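Side-chain contacts in virulence sensor protein BvgS (Bordetella pertussis, PDB 6ZJ8), which is a sensor histidine kinase that probably passes signals through its PAS domain to control virulence in Bordetella pertussis: residues Y38-D41 and R45-L48; D51-T56 and D62-K67. All coordinates share one frame; numbering follows the deposited sequence.

Contact 1: Y38-D41 and R45-L48; sequences YVRD and RMLL
Tyr38 meets Met46 through its CB, which lies 3.5 Å from Met46 CE. The Met46 chain is bent at chi2 and chi3, -79° and -78°, and this folds the methyl back toward the tyrosine. The sulfur stands 5.0 Å from the Tyr38 ring centroid and well off the ring normal, an oblique Met-aromatic contact. Val39 carries most of the backbone pairing. Its N donates to Leu48 O at 2.8 Å. Its carbonyl oxygen takes two N-H groups, a good bond from Leu47 N at 2.7 Å and a weak one from Leu48 N. On the side-chain level Val39 CB packs against Leu48 CB, and its CG1 branch lies near Leu47 CD1. Arg40 lies on the same sheet face as Met46, with its CB beside the sulfur. Its guanidinium leads off to a weak bond with Leu89 O. Asp41 sits at the loop end of the hairpin. Its N donates to Arg45 O at 2.9 Å. Its carboxylate is split between two jobs: OD1 faces Arg45 N, and OD2 offers its syn lone pair to Arg45 NE at 3.1 Å in a salt bridge. The carboxylate and guanidinium planes are turned 51° apart, and NE is the one guanidinium nitrogen bonded to Asp41, with OD2 tilted somewhat out of its plane. Strand 37-41 also pairs with strand 128-137, through Tyr38 with Gly133 and Arg40 with Ile131. Two residues of the second strand, Leu47 and Leu48, stand opposite the single Val39, which makes a classic beta bulge in the hairpin of the first two PAS strands.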
ATOM      1  N   TYR A  38      -3.956   1.893  -0.232  1.00 56.34           N
ATOM      2  CA  TYR A  38      -4.728   1.496  -1.397  1.00 57.21           C
ATOM      3  C   TYR A  38      -6.124   1.084  -0.953  1.00 63.14           C
ATOM      4  O   TYR A  38      -6.398   0.912   0.238  1.00 58.90           O
ATOM      5  CB  TYR A  38      -4.059   0.339  -2.148  1.00 57.54           C
ATOM      6  CG  TYR A  38      -3.838  -0.877  -1.276  1.00 58.40           C
ATOM      7  CD1 TYR A  38      -4.830  -1.839  -1.122  1.00 59.25           C
ATOM      8  CD2 TYR A  38      -2.644  -1.056  -0.592  1.00 57.33           C
ATOM      9  CE1 TYR A  38      -4.631  -2.950  -0.316  1.00 59.87           C
ATOM     10  CE2 TYR A  38      -2.437  -2.161   0.214  1.00 57.78           C
ATOM     11  CZ  TYR A  38      -3.433  -3.101   0.351  1.00 59.03           C
ATOM     12  OH  TYR A  38      -3.223  -4.198   1.154  1.00 60.34           O
ATOM     13  N   VAL A  39      -7.009   0.926  -1.932  1.00 60.13           N
ATOM     14  CA  VAL A  39      -8.345   0.387  -1.715  1.00 66.36           C
ATOM     15  C   VAL A  39      -8.617  -0.642  -2.801  1.00 68.36           C
ATOM     16  O   VAL A  39      -8.499  -0.337  -3.993  1.00 68.29           O
ATOM     17  CB  VAL A  39      -9.423   1.486  -1.727  1.00 67.10           C
ATOM     18  CG1 VAL A  39     -10.801   0.868  -1.568  1.00 70.02           C
ATOM     19  CG2 VAL A  39      -9.155   2.496  -0.625  1.00 66.35           C
ATOM     20  N   ARG A  40      -8.982  -1.853  -2.390  1.00 66.20           N
ATOM     21  CA  ARG A  40      -9.234  -2.962  -3.299  1.00 68.08           C
ATOM     22  C   ARG A  40     -10.634  -3.501  -3.046  1.00 71.14           C
ATOM     23  O   ARG A  40     -11.004  -3.760  -1.897  1.00 71.76           O
ATOM     24  CB  ARG A  40      -8.182  -4.059  -3.109  1.00 67.74           C
ATOM     25  CG  ARG A  40      -8.448  -5.325  -3.892  1.00 70.80           C
ATOM     26  CD  ARG A  40      -7.174  -6.130  -4.099  1.00 75.62           C
ATOM     27  NE  ARG A  40      -6.434  -6.358  -2.861  1.00 68.97           N
ATOM     28  CZ  ARG A  40      -5.439  -7.233  -2.736  1.00 67.78           C
ATOM     29  NH1 ARG A  40      -5.065  -7.975  -3.772  1.00 67.83           N
ATOM     30  NH2 ARG A  40      -4.818  -7.374  -1.574  1.00 66.76           N
ATOM     31  N   ASP A  41     -11.410  -3.664  -4.116  1.00 74.31           N
ATOM     32  CA  ASP A  41     -12.788  -4.107  -3.981  1.00 77.73           C
ATOM     33  C   ASP A  41     -12.834  -5.607  -3.689  1.00 79.61           C
ATOM     34  O   ASP A  41     -11.808  -6.275  -3.539  1.00 78.94           O
ATOM     35  CB  ASP A  41     -13.588  -3.756  -5.236  1.00 79.44           C
ATOM     36  CG  ASP A  41     -13.180  -4.574  -6.451  1.00 81.52           C
ATOM     37  OD1 ASP A  41     -12.253  -5.404  -6.348  1.00 80.33           O
ATOM     38  OD2 ASP A  41     -13.796  -4.382  -7.518  1.00 83.91           O
ATOM     39  N   ARG A  45     -10.143  -5.797  -7.623  1.00 77.29           N
ATOM     40  CA  ARG A  45      -9.755  -4.657  -8.442  1.00 74.14           C
ATOM     41  C   ARG A  45      -9.333  -3.482  -7.569  1.00 70.82           C
ATOM     42  O   ARG A  45      -9.954  -3.195  -6.540  1.00 71.15           O
ATOM     43  CB  ARG A  45     -10.907  -4.243  -9.359  1.00 75.73           C
ATOM     44  CG  ARG A  45     -11.112  -5.178 -10.542  1.00 78.81           C
ATOM     45  CD  ARG A  45     -12.362  -4.832 -11.338  1.00 88.92           C
ATOM     46  NE  ARG A  45     -13.579  -5.014 -10.552  1.00100.08           N
ATOM     47  CZ  ARG A  45     -14.805  -5.053 -11.064  1.00108.66           C
ATOM     48  NH1 ARG A  45     -15.848  -5.221 -10.263  1.00102.09           N
ATOM     49  NH2 ARG A  45     -14.993  -4.934 -12.372  1.00110.30           N
ATOM     50  N   MET A  46      -8.272  -2.797  -7.993  1.00 67.86           N
ATOM     51  CA  MET A  46      -7.720  -1.677  -7.241  1.00 65.44           C
ATOM     52  C   MET A  46      -8.480  -0.400  -7.584  1.00 64.71           C
ATOM     53  O   MET A  46      -8.511   0.020  -8.746  1.00 63.35           O
ATOM     54  CB  MET A  46      -6.232  -1.521  -7.550  1.00 65.64           C
ATOM     55  CG  MET A  46      -5.373  -2.666  -7.033  1.00 67.89           C
ATOM     56  SD  MET A  46      -5.036  -2.546  -5.266  1.00 63.44           S
ATOM     57  CE  MET A  46      -3.754  -1.301  -5.262  1.00 59.79           C
ATOM     58  N   LEU A  47      -9.086   0.217  -6.571  1.00 64.40           N
ATOM     59  CA  LEU A  47      -9.863   1.436  -6.752  1.00 64.55           C
ATOM     60  C   LEU A  47      -9.068   2.702  -6.477  1.00 63.33           C
ATOM     61  O   LEU A  47      -9.318   3.729  -7.116  1.00 63.50           O
ATOM     62  CB  LEU A  47     -11.085   1.421  -5.830  1.00 66.30           C
ATOM     63  CG  LEU A  47     -11.956   0.170  -5.919  1.00 69.37           C
ATOM     64  CD1 LEU A  47     -13.137   0.294  -4.978  1.00 74.01           C
ATOM     65  CD2 LEU A  47     -12.415  -0.056  -7.348  1.00 70.70           C
ATOM     66  N   LEU A  48      -8.125   2.655  -5.542  1.00 62.23           N
ATOM     67  CA  LEU A  48      -7.370   3.837  -5.163  1.00 61.15           C
ATOM     68  C   LEU A  48      -5.994   3.413  -4.684  1.00 59.62           C
ATOM     69  O   LEU A  48      -5.825   2.342  -4.094  1.00 59.04           O
ATOM     70  CB  LEU A  48      -8.095   4.632  -4.069  1.00 61.63           C
ATOM     71  CG  LEU A  48      -7.414   5.905  -3.565  1.00 60.16           C
ATOM     72  CD1 LEU A  48      -8.459   6.949  -3.205  1.00 61.36           C
ATOM     73  CD2 LEU A  48      -6.528   5.623  -2.359  1.00 58.80           C
TER

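Contact 2: D51-T56 and D62-K67; sequences DAYLDT and DAVLGK
A short helix and the loop that follows it meet here, in the part of the PAS fold that packs beside the sheet. The contact is small, apolar and buried, and rests on one residue of the loop, Val64. Its CB points toward helix 51-57 and its two methyls divide the work. CG2 touches Leu54 CD2 at 3.8 Å, the closest approach between the segments. CG1 lies 4.5 Å from Tyr53 CE1, a looser touch that comes at the ring obliquely. Leu54 has CG anti to its carbonyl carbon (chi1 -60°), and from there CD2 reaches across to the valine. The two side chains meet at a slant, methyl against methyl. No hydrogen bond joins the segments, but each is braced from within. Thr56 OG1 bonds back to Ala52 O at 2.8 Å, one turn earlier in the helix. In the loop, Val64 to Lys67 form a type II beta turn, closed by Lys67 N to Val64 O at 3.0 Å. The extended side chain of Lys67 runs back along the loop, and NZ reaches Asp62 O at 2.9 Å. At the helix start, Asn50 OD1 accepts a bond from Tyr53 N. Val64 also touches Met46 and Cys49 of strand 46-49 and Met84 of helix 79-87. The Tyr53 side chain touches Met84 too, and its ring meets that of Trp135 of strand 128-137.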
ATOM      1  N   ASP A  51       0.402   8.173  -4.051  1.00 55.55           N
ATOM      2  CA  ASP A  51       1.693   8.226  -4.727  1.00 58.27           C
ATOM      3  C   ASP A  51       2.766   7.459  -3.967  1.00 66.35           C
ATOM      4  O   ASP A  51       3.733   6.989  -4.575  1.00 63.43           O
ATOM      5  CB  ASP A  51       2.124   9.678  -4.915  1.00 59.69           C
ATOM      6  CG  ASP A  51       1.232  10.430  -5.877  1.00 58.33           C
ATOM      7  OD1 ASP A  51       0.394   9.787  -6.548  1.00 58.44           O
ATOM      8  OD2 ASP A  51       1.372  11.666  -5.961  1.00 59.04           O
ATOM      9  N   ALA A  52       2.626   7.331  -2.646  1.00 59.40           N
ATOM     10  CA  ALA A  52       3.560   6.498  -1.894  1.00 55.43           C
ATOM     11  C   ALA A  52       3.485   5.054  -2.369  1.00 53.00           C
ATOM     12  O   ALA A  52       4.511   4.377  -2.502  1.00 55.43           O
ATOM     13  CB  ALA A  52       3.261   6.589  -0.399  1.00 54.42           C
ATOM     14  N   TYR A  53       2.271   4.570  -2.636  1.00 64.23           N
ATOM     15  CA  TYR A  53       2.094   3.253  -3.234  1.00 64.09           C
ATOM     16  C   TYR A  53       2.739   3.197  -4.614  1.00 62.13           C
ATOM     17  O   TYR A  53       3.618   2.367  -4.876  1.00 54.31           O
ATOM     18  CB  TYR A  53       0.598   2.934  -3.316  1.00 56.61           C
ATOM     19  CG  TYR A  53       0.279   1.537  -3.787  1.00 56.49           C
ATOM     20  CD1 TYR A  53       0.431   1.180  -5.117  1.00 56.01           C
ATOM     21  CD2 TYR A  53      -0.190   0.579  -2.902  1.00 55.28           C
ATOM     22  CE1 TYR A  53       0.142  -0.096  -5.549  1.00 57.84           C
ATOM     23  CE2 TYR A  53      -0.485  -0.700  -3.326  1.00 55.80           C
ATOM     24  CZ  TYR A  53      -0.318  -1.032  -4.649  1.00 57.02           C
ATOM     25  OH  TYR A  53      -0.613  -2.305  -5.075  1.00 58.96           O
ATOM     26  N   LEU A  54       2.316   4.093  -5.509  1.00 55.20           N
ATOM     27  CA  LEU A  54       2.748   4.023  -6.902  1.00 52.93           C
ATOM     28  C   LEU A  54       4.254   4.215  -7.036  1.00 61.92           C
ATOM     29  O   LEU A  54       4.903   3.529  -7.834  1.00 53.36           O
ATOM     30  CB  LEU A  54       2.003   5.074  -7.725  1.00 56.12           C
ATOM     31  CG  LEU A  54       0.481   4.924  -7.743  1.00 56.50           C
ATOM     32  CD1 LEU A  54      -0.175   6.110  -8.432  1.00 57.67           C
ATOM     33  CD2 LEU A  54       0.097   3.615  -8.427  1.00 58.18           C
ATOM     34  N   ASP A  55       4.830   5.147  -6.273  1.00 53.80           N
ATOM     35  CA  ASP A  55       6.246   5.459  -6.432  1.00 54.97           C
ATOM     36  C   ASP A  55       7.152   4.378  -5.852  1.00 53.95           C
ATOM     37  O   ASP A  55       8.319   4.293  -6.245  1.00 54.65           O
ATOM     38  CB  ASP A  55       6.562   6.808  -5.786  1.00 55.94           C
ATOM     39  CG  ASP A  55       6.051   7.984  -6.602  1.00 57.53           C
ATOM     40  OD1 ASP A  55       5.466   7.756  -7.683  1.00 58.41           O
ATOM     41  OD2 ASP A  55       6.237   9.139  -6.165  1.00 58.54           O
ATOM     42  N   THR A  56       6.650   3.559  -4.928  1.00 54.41           N
ATOM     43  CA  THR A  56       7.416   2.399  -4.490  1.00 52.50           C
ATOM     44  C   THR A  56       7.865   1.567  -5.683  1.00 56.34           C
ATOM     45  O   THR A  56       8.977   1.025  -5.697  1.00 52.88           O
ATOM     46  CB  THR A  56       6.580   1.540  -3.540  1.00 54.76           C
ATOM     47  OG1 THR A  56       6.333   2.264  -2.328  1.00 53.50           O
ATOM     48  CG2 THR A  56       7.299   0.227  -3.220  1.00 53.44           C
ATOM     49  N   ASP A  62      -2.450   4.764 -14.049  1.00 78.34           N
ATOM     50  CA  ASP A  62      -3.054   4.086 -15.192  1.00 86.80           C
ATOM     51  C   ASP A  62      -2.666   2.617 -15.271  1.00 81.55           C
ATOM     52  O   ASP A  62      -3.371   1.836 -15.920  1.00 79.08           O
ATOM     53  CB  ASP A  62      -2.661   4.789 -16.492  1.00106.63           C
ATOM     54  CG  ASP A  62      -3.439   6.070 -16.719  1.00115.83           C
ATOM     55  OD1 ASP A  62      -4.625   6.124 -16.330  1.00109.37           O
ATOM     56  OD2 ASP A  62      -2.864   7.020 -17.288  1.00110.16           O
ATOM     57  N   ALA A  63      -1.570   2.219 -14.632  1.00 84.14           N
ATOM     58  CA  ALA A  63      -1.125   0.834 -14.651  1.00 82.23           C
ATOM     59  C   ALA A  63      -1.723  -0.002 -13.528  1.00 76.82           C
ATOM     60  O   ALA A  63      -1.470  -1.210 -13.479  1.00 75.71           O
ATOM     61  CB  ALA A  63       0.405   0.772 -14.566  1.00 81.43           C
ATOM     62  N   VAL A  64      -2.514   0.597 -12.637  1.00 75.87           N
ATOM     63  CA  VAL A  64      -2.971  -0.093 -11.437  1.00 73.29           C
ATOM     64  C   VAL A  64      -4.486  -0.035 -11.308  1.00 72.19           C
ATOM     65  O   VAL A  64      -5.137  -1.059 -11.070  1.00 71.18           O
ATOM     66  CB  VAL A  64      -2.304   0.501 -10.181  1.00 70.89           C
ATOM     67  CG1 VAL A  64      -2.776  -0.233  -8.939  1.00 68.64           C
ATOM     68  CG2 VAL A  64      -0.792   0.448 -10.312  1.00 70.01           C
ATOM     69  N   LEU A  65      -5.058   1.159 -11.447  1.00 69.25           N
ATOM     70  CA  LEU A  65      -6.487   1.332 -11.221  1.00 66.44           C
ATOM     71  C   LEU A  65      -7.292   0.445 -12.162  1.00 66.72           C
ATOM     72  O   LEU A  65      -7.023   0.385 -13.365  1.00 66.59           O
ATOM     73  CB  LEU A  65      -6.878   2.797 -11.415  1.00 66.27           C
ATOM     74  CG  LEU A  65      -6.227   3.802 -10.464  1.00 65.93           C
ATOM     75  CD1 LEU A  65      -6.576   5.213 -10.891  1.00 65.26           C
ATOM     76  CD2 LEU A  65      -6.654   3.564  -9.021  1.00 63.13           C
ATOM     77  N   GLY A  66      -8.290  -0.237 -11.605  1.00 66.81           N
ATOM     78  CA  GLY A  66      -9.120  -1.145 -12.364  1.00 67.90           C
ATOM     79  C   GLY A  66      -8.508  -2.502 -12.627  1.00 69.85           C
ATOM     80  O   GLY A  66      -9.146  -3.332 -13.286  1.00 71.51           O
ATOM     81  N   LYS A  67      -7.303  -2.762 -12.127  1.00 70.06           N
ATOM     82  CA  LYS A  67      -6.566  -3.981 -12.414  1.00 71.08           C
ATOM     83  C   LYS A  67      -6.249  -4.707 -11.113  1.00 70.89           C
ATOM     84  O   LYS A  67      -6.346  -4.139 -10.023  1.00 71.29           O
ATOM     85  CB  LYS A  67      -5.294  -3.656 -13.201  1.00 71.58           C
ATOM     86  CG  LYS A  67      -5.611  -3.062 -14.566  1.00 71.97           C
ATOM     87  CD  LYS A  67      -4.487  -2.214 -15.123  1.00 72.88           C
ATOM     88  CE  LYS A  67      -4.895  -1.612 -16.463  1.00 75.23           C
ATOM     89  NZ  LYS A  67      -3.827  -0.764 -17.052  1.00 79.87           N
TER

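In the fold
Contact 1 builds the edge of the sheet, and contact 2 packs the next helix and loop beside it; their centres are about 10 Å apart. Strand 46-49 runs into helix 51-57 after one residue, so the contacts follow in series along the chain. Met46 belongs to both surroundings. Its backbone probably bonds to the turn of 64-67, with Met46 O 2.9 Å from Gly66 N and Met46 N 3.1 Å from Lys67 O. Its CE lies 3.3 Å from Tyr53 OH and its side chain also touches Val64. The hairpin, helix and loop thus share apolar packing on one side of the sheet, while Leu48 packs on helix 17-31.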